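Local coordinates for protein tartronate semialdehyde reductase (Salmonella typhimurium, PDB 1VPD) that probably catalyses the NAD(P)H-dependent reduction of tartronate semialdehyde to D-glycerate, the last step from galactarate to D-glycerate, at residues 54-59 with 85-90; 94-99 with 119-124; 182-187 with 260-265; 230-235 with 282-287; 240-245 with 267-272. One frame throughout, in Å; residues are numbered along the deposited sequence.

How the interactions relate
Interactions 1 and 2 belong to the N-terminal NAD-binding domain, interactions 3, 4 and 5 to the helical C-terminal one. Interaction 2, in the core of the large sheet, is alone among the five in having direct hydrogen bonds between its segments; interaction 1, partly buried, uses small side chains, a glycine contact and water bridges, and touches interaction 2 through I85 and L95. Interactions 3, 4 and 5 are buried. Interactions 3 and 5 share helix 260-274 and are largely apolar helix-helix contacts; interaction 4 sets an aromatic loop residue against the 3-10 turn and first helical residues of 282-287 and touches both. Across the domains the closest pair is interactions 2 and 5, about 6 Å between nearest atoms, without touching.

Interaction 1. Residues 54-59 with 85-90; sequences TAKAIA and IIEGAK
A59 and K56 of helix 55-61 pack on the short helical turn 85-88, both part of the Rossmann-type NAD-binding domain. The apolar part centres on A59, whose CB meets I85 CG2 at 4.0 Å and also touches A89 CB. I85 leaves its backbone pointing away from the other helix, but with CG1 beside the backbone N (chi1 -68°) its two branches divide the work: CG2 faces A59, while CG1 approaches A55 CB at 4.2 Å. Beneath them A55 rests on I11, and A59 and I85 share I65 of strand 64-67. Backbone atoms also come close: A59 CB lies 3.5 Å from I85 O, and at G88, which has no side chain to hold the chains apart, K56 CA and G88 CA come within 4.3 Å. The C-H of G88 CA aims almost straight at K56 O, with an angle of 175° at the hydrogen. Within 54-59 itself, T54 caps the helix start, its OG1 accepting from A57 N at 3.0 Å. Polar groups gather on the outer side. The extended K56 chain lies across E87 and brings CE to 3.6 Å from E87 O. Its NZ and E87 OE1 stay 4.7 Å apart, linked through a water. A second water donates to A59 O and G88 O, and accepts from K90 N at 2.8 Å.

Interaction 2. Residues 94-99 with 119-124; sequences VLIDMS and EMLDAP
The carbonyl oxygen of A123 is buried against the selenomethionine M98 without a hydrogen-bond partner; instead M98 CA approaches A123 O to 3.3 Å in a C-H...O contact, and M98 CB and CG lie close by. This happens just beyond the paired part of a beta-alpha-beta crossover, in which parallel strands 94-97 and 119-122 are joined through helix 103-114 within the Rossmann-type domain. Four backbone bonds zip the strands together: L95 N to E119 O, L121 N to L95 O, D97 N to L121 O, and A123 N to D97 O, the last at 2.8 Å. Each face of the sheet has its own packing. L95 and M120, also a selenomethionine, run side by side under helix 103-114. M120 holds its CG opposite the backbone N (chi1 -177°) and stays extended, which carries CE to 3.9 Å from D97 CB. Across the sheet I96 and L121 also lie alongside, I96 CG1 to L121 CD1 4.2 Å, while I96 CG2 meets A123 CB at 3.8 Å; helix 145-156 packs over this side. D122 turns its carboxylate to G169 N and N172 N, at the start of helix 170-198. The strand ends lead toward the probable active site: the P124 side chain is about 4 Å from that of K175, predicted to be catalytic. D97 OD1 closes an Asx turn, receiving S99 N from above the carboxylate plane at 3.1 Å, S99 OG on its syn lone pair, and a further bond from T67 OG1.

Interaction 3. Residues 182-187 with 260-265; sequences VALNIA and PLTAAV
L184 holds CG opposite its carbonyl carbon (chi1 -66°) and V265 sets CG2 the same way (chi1 172°), which sends L184 CD2 and V265 CG2 toward each other. Their 3.4 Å separation is tighter than usual for two methyl groups, but L184 was deposited in two conformers, so the squeeze is doubtful. In one of these conformers, the fork of the leucine straddles L261, with CD2 at 3.6 Å and CD1 at 3.7 Å from L261 CB. L184 stands roughly perpendicular to L261 and T262, and its CD1 comes to 4.1 Å from T262 OG1. V265 in turn reaches over to the two alanines one turn apart on the facing helix, its methyls resting on their CB atoms: CG1 lies 4.2 Å from A183 CB, and CG2 3.9 Å from A187 CB. The two helices belong to the all-helical C-terminal domain characteristic of the HIBADH-related family, and their short segments cross at 69° with axes 9.9 Å apart. Helix 238-255 closes one flank, H241 lying on A183 and L245 on T262. On the side of helix 170-198 turned from this contact, N185 and I186 rest on V219 of helix 218-228. Helix 170-198 also carries K175, the predicted catalytic lysine, about 10 Å from A183 between side chains. L184 meets L261 at its CB, and the rest of that exposed residue extends beyond the contact, while T262 and V265 are buried.

Interaction 4. Residues 230-235 with 282-287; sequences RNFKPG and HSALAC
The F232 ring meets C287 and S283 in the tight part of this contact, while N231, partly exposed, forms its loose outer side. C287 SG sits over one face of the ring, 3.9 Å from the centroid and 25° off the normal, a cysteine sulfur-aromatic contact. It is displaced toward the rim, nearest to CZ at 3.5 Å. S283 OG approaches a different part of the same ring, at the edge near its plane, 3.5 Å from CD1. That hydroxyl is held by a hydrogen bond to D281 OD2. A284 CB completes the packing at 4.0 Å from F232 CD1. The ring reaches helix 285-293 because its CG stands opposite the carbonyl carbon (chi1 -57°), although the bond leaving the backbone does not aim there. Its far edge meets a neighbour from its own loop: F232 CZ lies 3.9 Å above the centre of the R230 guanidinium, with R230 CZ in the ring plane, an edge-to-face arrangement. R230 NH1 makes a salt bridge with E290 OE2, which should help keep that flat group in place. Toward solvent the contact thins out. N231 O comes only to 4.0 Å from S283 OG, and N231 spends its side chain on the loop itself: OD1 accepts from K233 N at 3.2 Å in an Asx turn. The loop follows the Schellman motif that ends helix 218-228 and leads into helix 238-255; M226 touches N231 and S283, V227 touches A286, and L285 faces I186 of helix 170-198 and M269 and L272 of helix 260-274.

Interaction 5. Residues 240-245 with 267-272; sequences LHIKDL and EMMQAL
M269, a selenomethionine, lays its CE methyl over one face of the H241 imidazole, 4.0 Å from the ring centroid and 22° off the normal, a CH-pi contact. The methyl is shifted toward the rim and lies closest to CG, at 3.7 Å. M269 gets there by placing CG opposite its carbonyl carbon (chi1 -68°) and running straight out, so its selenium passes alongside H241 CB before the methyl arrives on the ring. The ring is held from another direction by a hydrogen bond from NE2 to Q179 O. Nearer the backbone, I242 and M269 run antiparallel alongside each other, I242 CG1 meeting M269 CB at 3.6 Å. The I242 CD1 methyl reaches M269 O at 3.7 Å. L245 crosses the selenomethionine at about a right angle, with CD1 4.0 Å from SE. At the margin a bend at chi2 of Q270 folds its amide back until NE2 is 3.8 Å from I242 CG2. One long side chain therefore fills much of the interface between roughly antiparallel segments, 151° between directions. A183 and L285 add apolar neighbours around M269. On another side of helix 238-255, K243 NZ makes a salt bridge with D244 OD1 and a hydrogen bond with S100 O. K243 and S100 are both predicted to bind NAD(+), and a tartaric acid, probably a crystallisation component that may mark a pocket, lies about 5 Å from the H241 side chain; helix 238-255, backed by helix 260-274, thus probably lines the cleft between the two domains, as in HIBADH-related dehydrogenases.

Interaction 1. Residues 54-59 with 85-90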
# COMPACT_ATOMS: atom_id res chain seq x y z
N THR A 54 8.72 -14.20 17.09
CA THR A 54 7.74 -14.78 16.16
C THR A 54 6.46 -14.00 16.20
O THR A 54 6.18 -13.27 17.15
CB THR A 54 7.37 -16.24 16.51
OG1 THR A 54 6.79 -16.28 17.81
CG2 THR A 54 8.61 -17.16 16.57
N ALA A 55 5.67 -14.17 15.15
CA ALA A 55 4.32 -13.60 15.10
C ALA A 55 3.45 -14.19 16.22
O ALA A 55 2.63 -13.49 16.79
CB ALA A 55 3.71 -13.87 13.75
N LYS A 56 3.65 -15.47 16.52
CA LYS A 56 2.93 -16.13 17.60
C LYS A 56 3.18 -15.41 18.93
O LYS A 56 2.24 -15.14 19.67
CB LYS A 56 3.35 -17.60 17.68
CG LYS A 56 2.95 -18.33 18.98
CD LYS A 56 3.35 -19.79 18.94
CE LYS A 56 2.86 -20.54 20.19
NZ LYS A 56 3.32 -21.94 20.18
N ALA A 57 4.44 -15.09 19.21
CA ALA A 57 4.79 -14.40 20.45
C ALA A 57 4.25 -12.98 20.48
O ALA A 57 3.86 -12.49 21.53
CB ALA A 57 6.29 -14.39 20.66
N ILE A 58 4.20 -12.31 19.33
CA ILE A 58 3.56 -11.00 19.29
C ILE A 58 2.08 -11.13 19.65
O ILE A 58 1.57 -10.36 20.45
CB ILE A 58 3.79 -10.35 17.91
CG1 ILE A 58 5.27 -9.97 17.81
CG2 ILE A 58 2.91 -9.13 17.75
CD1 ILE A 58 5.68 -9.39 16.50
N ALA A 59 1.42 -12.14 19.10
CA ALA A 59 -0.00 -12.34 19.34
C ALA A 59 -0.28 -12.73 20.80
O ALA A 59 -1.32 -12.38 21.34
CB ALA A 59 -0.54 -13.40 18.40
N ILE A 85 0.32 -15.77 13.83
CA ILE A 85 -0.59 -15.10 14.74
C ILE A 85 -1.60 -16.08 15.34
O ILE A 85 -1.86 -16.04 16.54
CB ILE A 85 -1.32 -13.95 14.01
CG1 ILE A 85 -0.32 -12.84 13.67
CG2 ILE A 85 -2.46 -13.40 14.86
CD1 ILE A 85 -0.89 -11.74 12.76
N ILE A 86 -2.14 -16.95 14.50
CA ILE A 86 -3.22 -17.83 14.92
C ILE A 86 -2.77 -18.79 16.04
O ILE A 86 -3.61 -19.22 16.83
CB ILE A 86 -3.81 -18.60 13.72
CG1 ILE A 86 -5.20 -19.15 14.07
CG2 ILE A 86 -2.87 -19.70 13.24
CD1 ILE A 86 -5.96 -19.66 12.84
N GLU A 87 -1.48 -19.10 16.10
CA GLU A 87 -0.95 -20.01 17.13
C GLU A 87 -0.77 -19.33 18.49
O GLU A 87 -0.64 -20.03 19.51
CB GLU A 87 0.36 -20.64 16.66
CG GLU A 87 0.22 -21.47 15.38
CD GLU A 87 1.48 -22.20 14.96
OE1 GLU A 87 2.54 -22.05 15.59
OE2 GLU A 87 1.42 -22.96 13.96
N GLY A 88 -0.77 -17.99 18.53
CA GLY A 88 -0.61 -17.25 19.77
C GLY A 88 -1.79 -16.41 20.22
O GLY A 88 -1.83 -15.92 21.36
N ALA A 89 -2.77 -16.22 19.35
CA ALA A 89 -3.85 -15.28 19.59
C ALA A 89 -4.95 -15.92 20.41
O ALA A 89 -5.48 -16.96 20.05
CB ALA A 89 -4.45 -14.80 18.26
N LYS A 90 -5.34 -15.29 21.49
CA LYS A 90 -6.50 -15.80 22.23
C LYS A 90 -7.78 -15.23 21.63
O LYS A 90 -7.74 -14.22 20.89
CB LYS A 90 -6.36 -15.51 23.72
CG LYS A 90 -6.32 -14.05 24.12
CD LYS A 90 -5.71 -13.88 25.54
CE LYS A 90 -4.51 -12.93 25.58
NZ LYS A 90 -3.18 -13.64 25.61
O HOH W 1 3.10 -23.15 17.79
O HOH W 2 -3.31 -13.86 22.79

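Interaction 2. Residues 94-99 with 119-124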
# COMPACT_ATOMS: atom_id res chain seq x y z
N VAL A 94 -7.59 -9.07 17.74
CA VAL A 94 -7.96 -8.47 16.46
C VAL A 94 -6.73 -8.34 15.57
O VAL A 94 -5.70 -7.84 16.02
CB VAL A 94 -8.56 -7.07 16.66
CG1 VAL A 94 -8.90 -6.41 15.32
CG2 VAL A 94 -9.81 -7.14 17.60
N LEU A 95 -6.85 -8.77 14.31
CA LEU A 95 -5.85 -8.48 13.28
C LEU A 95 -6.38 -7.34 12.41
O LEU A 95 -7.49 -7.44 11.88
CB LEU A 95 -5.60 -9.69 12.39
CG LEU A 95 -4.78 -9.46 11.11
CD1 LEU A 95 -3.37 -9.01 11.42
CD2 LEU A 95 -4.75 -10.74 10.28
N ILE A 96 -5.59 -6.29 12.29
CA ILE A 96 -5.82 -5.22 11.33
C ILE A 96 -4.79 -5.40 10.24
O ILE A 96 -3.61 -5.02 10.39
CB ILE A 96 -5.74 -3.82 11.98
CG1 ILE A 96 -6.72 -3.69 13.14
CG2 ILE A 96 -6.06 -2.71 10.96
CD1 ILE A 96 -6.63 -2.36 13.83
N ASP A 97 -5.18 -6.04 9.15
CA ASP A 97 -4.25 -6.21 8.04
C ASP A 97 -4.34 -4.98 7.16
O ASP A 97 -5.40 -4.70 6.58
CB ASP A 97 -4.55 -7.48 7.24
CG ASP A 97 -3.57 -7.71 6.11
OD1 ASP A 97 -2.40 -7.20 6.19
OD2 ASP A 97 -3.90 -8.38 5.11
N MSE A 98 -3.24 -4.25 7.06
CA MSE A 98 -3.16 -3.03 6.28
C MSE A 98 -2.44 -3.25 4.94
O MSE A 98 -2.19 -2.30 4.19
CB MSE A 98 -2.49 -1.93 7.10
CG MSE A 98 -3.28 -1.66 8.42
SE MSE A 98 -2.72 -0.16 9.49
CE MSE A 98 -3.73 1.24 8.60
N SER A 99 -2.16 -4.51 4.63
CA SER A 99 -1.59 -4.93 3.35
C SER A 99 -2.61 -4.75 2.23
O SER A 99 -3.82 -4.85 2.44
CB SER A 99 -1.19 -6.40 3.40
OG SER A 99 -0.45 -6.72 4.58
N GLU A 119 -10.70 -11.78 15.40
CA GLU A 119 -11.42 -10.83 14.54
C GLU A 119 -10.44 -10.23 13.54
O GLU A 119 -9.24 -10.28 13.75
CB GLU A 119 -11.98 -9.68 15.37
CG GLU A 119 -12.77 -10.10 16.60
CD GLU A 119 -14.22 -10.38 16.33
OE1 GLU A 119 -14.65 -10.44 15.15
OE2 GLU A 119 -14.93 -10.57 17.34
N MSE A 120 -10.97 -9.62 12.48
CA MSE A 120 -10.11 -9.07 11.43
C MSE A 120 -10.75 -7.88 10.72
O MSE A 120 -11.95 -7.89 10.42
CB MSE A 120 -9.74 -10.14 10.40
CG MSE A 120 -8.79 -9.65 9.32
SE MSE A 120 -8.33 -11.08 8.13
CE MSE A 120 -7.41 -10.15 6.76
N LEU A 121 -9.94 -6.85 10.49
CA LEU A 121 -10.27 -5.77 9.56
C LEU A 121 -9.27 -5.81 8.41
O LEU A 121 -8.08 -6.06 8.63
CB LEU A 121 -10.17 -4.40 10.21
CG LEU A 121 -11.01 -4.10 11.46
CD1 LEU A 121 -10.62 -2.75 12.03
CD2 LEU A 121 -12.46 -4.14 11.08
N ASP A 122 -9.74 -5.53 7.19
CA ASP A 122 -8.86 -5.25 6.07
C ASP A 122 -8.82 -3.74 5.87
O ASP A 122 -9.81 -3.14 5.47
CB ASP A 122 -9.20 -6.02 4.78
CG ASP A 122 -10.56 -5.71 4.19
OD1 ASP A 122 -11.59 -5.73 4.92
OD2 ASP A 122 -10.72 -5.49 2.96
N ALA A 123 -7.68 -3.14 6.19
CA ALA A 123 -7.51 -1.68 6.23
C ALA A 123 -6.29 -1.21 5.43
O ALA A 123 -5.37 -0.60 5.99
CB ALA A 123 -7.39 -1.22 7.68
N PRO A 124 -6.27 -1.48 4.12
CA PRO A 124 -5.21 -0.97 3.26
C PRO A 124 -5.22 0.55 3.17
O PRO A 124 -6.18 1.23 3.58
CB PRO A 124 -5.51 -1.62 1.90
CG PRO A 124 -6.96 -1.91 1.92
CD PRO A 124 -7.27 -2.25 3.36

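Interaction 3. Residues 182-187 with 260-265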
# COMPACT_ATOMS: atom_id res chain seq x y z
N VAL A 182 -4.47 5.25 -9.35
CA VAL A 182 -3.08 5.67 -9.23
C VAL A 182 -2.28 5.29 -10.49
O VAL A 182 -1.53 6.11 -11.02
CB VAL A 182 -2.43 5.12 -7.95
CG1 VAL A 182 -0.95 5.45 -7.92
CG2 VAL A 182 -3.12 5.71 -6.71
N ALA A 183 -2.43 4.05 -10.95
CA ALA A 183 -1.71 3.60 -12.14
C ALA A 183 -2.06 4.47 -13.33
O ALA A 183 -1.18 4.90 -14.05
CB ALA A 183 -1.97 2.16 -12.45
N LEU A 184 -3.36 4.70 -13.54
CA LEU A 184 -3.80 5.46 -14.71
C LEU A 184 -3.41 6.93 -14.62
O LEU A 184 -3.06 7.52 -15.62
CB LEU A 184 -5.31 5.29 -14.92
CG LEU A 184 -5.71 3.85 -15.29
CD1 LEU A 184 -7.21 3.69 -15.36
CD2 LEU A 184 -5.09 3.44 -16.62
N ASN A 185 -3.46 7.53 -13.43
CA ASN A 185 -3.08 8.93 -13.26
C ASN A 185 -1.59 9.09 -13.56
O ASN A 185 -1.19 10.09 -14.16
CB ASN A 185 -3.37 9.45 -11.86
CG ASN A 185 -4.86 9.74 -11.61
OD1 ASN A 185 -5.74 9.40 -12.44
ND2 ASN A 185 -5.15 10.41 -10.47
N ILE A 186 -0.76 8.11 -13.16
CA ILE A 186 0.65 8.16 -13.47
C ILE A 186 0.88 8.00 -14.98
O ILE A 186 1.66 8.74 -15.59
CB ILE A 186 1.47 7.09 -12.70
CG1 ILE A 186 1.46 7.39 -11.20
CG2 ILE A 186 2.91 7.04 -13.21
CD1 ILE A 186 2.02 6.24 -10.37
N ALA A 187 0.22 7.01 -15.57
CA ALA A 187 0.33 6.78 -17.01
C ALA A 187 -0.12 8.00 -17.81
O ALA A 187 0.53 8.39 -18.77
CB ALA A 187 -0.43 5.55 -17.42
N PRO A 260 -10.66 -1.61 -19.35
CA PRO A 260 -9.77 -1.47 -20.52
C PRO A 260 -8.48 -0.71 -20.27
O PRO A 260 -7.40 -1.12 -20.76
CB PRO A 260 -10.65 -0.74 -21.55
CG PRO A 260 -11.67 0.02 -20.70
CD PRO A 260 -11.96 -0.93 -19.56
N LEU A 261 -8.55 0.40 -19.54
CA LEU A 261 -7.34 1.22 -19.36
C LEU A 261 -6.35 0.53 -18.43
O LEU A 261 -5.15 0.51 -18.68
CB LEU A 261 -7.68 2.63 -18.91
CG LEU A 261 -8.62 3.38 -19.86
CD1 LEU A 261 -8.91 4.75 -19.27
CD2 LEU A 261 -8.05 3.54 -21.27
N THR A 262 -6.86 -0.10 -17.38
CA THR A 262 -6.06 -0.90 -16.46
C THR A 262 -5.41 -2.06 -17.22
O THR A 262 -4.22 -2.35 -17.04
CB THR A 262 -6.93 -1.44 -15.30
OG1 THR A 262 -7.44 -0.35 -14.51
CG2 THR A 262 -6.12 -2.27 -14.36
N ALA A 263 -6.18 -2.73 -18.07
CA ALA A 263 -5.62 -3.83 -18.87
C ALA A 263 -4.46 -3.33 -19.73
O ALA A 263 -3.41 -4.00 -19.83
CB ALA A 263 -6.67 -4.48 -19.70
N ALA A 264 -4.61 -2.15 -20.33
CA ALA A 264 -3.52 -1.56 -21.13
C ALA A 264 -2.31 -1.21 -20.28
O ALA A 264 -1.18 -1.54 -20.66
CB ALA A 264 -4.00 -0.34 -21.89
N VAL A 265 -2.52 -0.55 -19.14
CA VAL A 265 -1.38 -0.16 -18.31
C VAL A 265 -0.67 -1.39 -17.71
O VAL A 265 0.55 -1.39 -17.57
CB VAL A 265 -1.78 0.89 -17.27
CG1 VAL A 265 -0.66 1.15 -16.29
CG2 VAL A 265 -2.19 2.16 -17.98

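Interaction 4. Residues 230-235 with 282-287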
# COMPACT_ATOMS: atom_id res chain seq x y z
N ARG A 230 14.87 12.40 -12.52
CA ARG A 230 15.37 11.05 -12.79
C ARG A 230 15.52 10.26 -11.48
O ARG A 230 16.44 9.45 -11.33
CB ARG A 230 16.69 11.09 -13.58
CG ARG A 230 16.73 12.14 -14.71
CD ARG A 230 15.51 12.08 -15.66
NE ARG A 230 15.44 10.80 -16.35
CZ ARG A 230 14.38 10.38 -17.04
NH1 ARG A 230 13.29 11.12 -17.11
NH2 ARG A 230 14.44 9.23 -17.69
N ASN A 231 14.62 10.52 -10.55
CA ASN A 231 14.57 9.80 -9.29
C ASN A 231 13.47 8.74 -9.33
O ASN A 231 12.31 9.08 -9.16
CB ASN A 231 14.30 10.76 -8.15
CG ASN A 231 14.07 10.05 -6.82
OD1 ASN A 231 14.42 8.87 -6.65
ND2 ASN A 231 13.45 10.76 -5.89
N PHE A 232 13.86 7.49 -9.57
CA PHE A 232 12.89 6.38 -9.63
C PHE A 232 13.06 5.41 -8.47
O PHE A 232 12.73 4.22 -8.58
CB PHE A 232 13.01 5.67 -10.98
CG PHE A 232 12.81 6.60 -12.16
CD1 PHE A 232 11.55 7.04 -12.50
CD2 PHE A 232 13.89 7.02 -12.94
CE1 PHE A 232 11.36 7.88 -13.59
CE2 PHE A 232 13.71 7.87 -14.01
CZ PHE A 232 12.45 8.30 -14.34
N LYS A 233 13.57 5.91 -7.36
CA LYS A 233 13.74 5.09 -6.16
C LYS A 233 12.41 4.86 -5.44
O LYS A 233 11.68 5.80 -5.15
CB LYS A 233 14.69 5.80 -5.19
CG LYS A 233 15.03 4.98 -3.95
CD LYS A 233 15.83 5.78 -2.92
CE LYS A 233 16.18 4.90 -1.72
NZ LYS A 233 16.99 5.65 -0.72
N PRO A 234 12.07 3.62 -5.13
CA PRO A 234 10.84 3.37 -4.36
C PRO A 234 10.92 3.99 -2.96
O PRO A 234 11.99 3.99 -2.36
CB PRO A 234 10.75 1.85 -4.25
CG PRO A 234 11.78 1.31 -5.11
CD PRO A 234 12.76 2.38 -5.49
N GLY A 235 9.82 4.53 -2.45
CA GLY A 235 8.56 4.65 -3.17
C GLY A 235 7.82 3.32 -3.24
O GLY A 235 7.94 2.46 -2.35
N HIS A 282 6.91 3.41 -9.17
CA HIS A 282 5.95 3.40 -10.28
C HIS A 282 5.90 4.66 -11.16
O HIS A 282 5.34 4.61 -12.26
CB HIS A 282 4.55 2.92 -9.89
CG HIS A 282 3.88 3.63 -8.74
ND1 HIS A 282 4.46 4.58 -7.92
CD2 HIS A 282 2.64 3.43 -8.25
CE1 HIS A 282 3.58 4.96 -7.00
NE2 HIS A 282 2.47 4.28 -7.19
N SER A 283 6.56 5.73 -10.74
CA SER A 283 6.87 6.87 -11.61
C SER A 283 7.64 6.42 -12.86
O SER A 283 7.62 7.11 -13.88
CB SER A 283 7.63 7.97 -10.84
OG SER A 283 8.83 7.46 -10.27
N ALA A 284 8.32 5.27 -12.80
CA ALA A 284 9.03 4.72 -13.95
C ALA A 284 8.10 4.28 -15.10
O ALA A 284 8.55 3.95 -16.19
CB ALA A 284 9.95 3.57 -13.54
N LEU A 285 6.79 4.33 -14.89
CA LEU A 285 5.89 4.24 -16.03
C LEU A 285 6.23 5.29 -17.06
O LEU A 285 6.05 5.08 -18.26
CB LEU A 285 4.44 4.43 -15.60
CG LEU A 285 3.58 3.23 -15.32
CD1 LEU A 285 2.31 3.69 -14.62
CD2 LEU A 285 3.26 2.48 -16.61
N ALA A 286 6.75 6.44 -16.63
CA ALA A 286 7.20 7.46 -17.58
C ALA A 286 8.26 6.94 -18.55
O ALA A 286 8.26 7.32 -19.73
CB ALA A 286 7.72 8.71 -16.85
N CYS A 287 9.13 6.06 -18.07
CA CYS A 287 10.21 5.51 -18.88
C CYS A 287 9.68 4.66 -20.05
O CYS A 287 10.31 4.60 -21.10
CB CYS A 287 11.21 4.74 -18.03
SG CYS A 287 11.83 5.66 -16.60

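Interaction 5. Residues 240-245 with 267-272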
# COMPACT_ATOMS: atom_id res chain seq x y z
N LEU A 240 5.09 -4.47 -7.25
CA LEU A 240 3.94 -4.44 -6.36
C LEU A 240 2.68 -3.89 -7.04
O LEU A 240 1.59 -4.41 -6.83
CB LEU A 240 4.23 -3.67 -5.08
CG LEU A 240 5.30 -4.31 -4.20
CD1 LEU A 240 5.64 -3.35 -3.06
CD2 LEU A 240 4.83 -5.65 -3.67
N HIS A 241 2.84 -2.87 -7.88
CA HIS A 241 1.69 -2.33 -8.58
C HIS A 241 1.15 -3.35 -9.59
O HIS A 241 -0.06 -3.43 -9.77
CB HIS A 241 1.98 -0.97 -9.22
CG HIS A 241 0.78 -0.06 -9.23
ND1 HIS A 241 0.88 1.31 -9.15
CD2 HIS A 241 -0.55 -0.34 -9.31
CE1 HIS A 241 -0.34 1.83 -9.17
NE2 HIS A 241 -1.22 0.85 -9.28
N ILE A 242 2.03 -4.16 -10.19
CA ILE A 242 1.61 -5.25 -11.05
C ILE A 242 0.69 -6.21 -10.30
O ILE A 242 -0.36 -6.61 -10.82
CB ILE A 242 2.83 -6.01 -11.66
CG1 ILE A 242 3.47 -5.16 -12.77
CG2 ILE A 242 2.41 -7.37 -12.21
CD1 ILE A 242 4.82 -5.65 -13.29
N LYS A 243 1.07 -6.58 -9.09
CA LYS A 243 0.25 -7.46 -8.24
C LYS A 243 -1.12 -6.84 -7.97
O LYS A 243 -2.15 -7.53 -8.07
CB LYS A 243 1.00 -7.81 -6.96
CG LYS A 243 0.20 -8.48 -5.85
CD LYS A 243 -0.44 -7.49 -4.88
CE LYS A 243 0.57 -6.58 -4.17
NZ LYS A 243 -0.08 -5.68 -3.14
N ASP A 244 -1.14 -5.54 -7.67
CA ASP A 244 -2.42 -4.85 -7.43
C ASP A 244 -3.27 -4.84 -8.70
O ASP A 244 -4.48 -5.07 -8.63
CB ASP A 244 -2.23 -3.42 -6.94
CG ASP A 244 -1.72 -3.34 -5.52
OD1 ASP A 244 -1.90 -4.30 -4.72
OD2 ASP A 244 -1.10 -2.32 -5.15
N LEU A 245 -2.69 -4.54 -9.86
CA LEU A 245 -3.48 -4.55 -11.09
C LEU A 245 -3.96 -5.95 -11.45
O LEU A 245 -5.07 -6.10 -11.98
CB LEU A 245 -2.76 -3.89 -12.27
CG LEU A 245 -2.36 -2.43 -12.11
CD1 LEU A 245 -2.00 -1.88 -13.50
CD2 LEU A 245 -3.45 -1.57 -11.44
N GLU A 267 -0.12 -4.15 -19.34
CA GLU A 267 0.82 -4.60 -20.36
C GLU A 267 2.03 -3.68 -20.41
O GLU A 267 3.15 -4.17 -20.67
CB GLU A 267 0.14 -4.73 -21.73
CG GLU A 267 -0.99 -5.78 -21.75
CD GLU A 267 -0.57 -7.13 -21.20
OE1 GLU A 267 0.46 -7.67 -21.69
OE2 GLU A 267 -1.28 -7.66 -20.30
N MSE A 268 1.84 -2.39 -20.19
CA MSE A 268 2.97 -1.46 -20.08
C MSE A 268 3.90 -1.86 -18.92
O MSE A 268 5.15 -1.85 -19.07
CB MSE A 268 2.51 -0.01 -19.86
CG MSE A 268 1.62 0.52 -20.97
SE MSE A 268 1.13 2.36 -20.58
CE MSE A 268 -0.29 2.46 -21.91
N MSE A 269 3.30 -2.18 -17.78
CA MSE A 269 4.08 -2.62 -16.63
C MSE A 269 4.79 -3.95 -16.88
O MSE A 269 5.93 -4.13 -16.43
CB MSE A 269 3.20 -2.68 -15.37
CG MSE A 269 2.74 -1.32 -14.88
SE MSE A 269 1.98 -1.51 -13.12
CE MSE A 269 1.49 0.37 -12.88
N GLN A 270 4.17 -4.86 -17.66
CA GLN A 270 4.88 -6.09 -18.07
C GLN A 270 6.14 -5.76 -18.89
O GLN A 270 7.21 -6.35 -18.69
CB GLN A 270 3.95 -7.06 -18.81
CG GLN A 270 2.85 -7.61 -17.93
CD GLN A 270 3.34 -8.62 -16.89
OE1 GLN A 270 4.37 -9.30 -17.10
NE2 GLN A 270 2.63 -8.70 -15.76
N ALA A 271 6.01 -4.80 -19.81
CA ALA A 271 7.16 -4.37 -20.59
C ALA A 271 8.25 -3.78 -19.69
O ALA A 271 9.45 -4.08 -19.89
CB ALA A 271 6.73 -3.37 -21.67
N LEU A 272 7.86 -2.95 -18.72
CA LEU A 272 8.81 -2.35 -17.79
C LEU A 272 9.54 -3.40 -16.96
O LEU A 272 10.78 -3.33 -16.80
CB LEU A 272 8.12 -1.34 -16.88
CG LEU A 272 7.76 -0.03 -17.57
CD1 LEU A 272 6.79 0.77 -16.75
CD2 LEU A 272 9.02 0.79 -17.89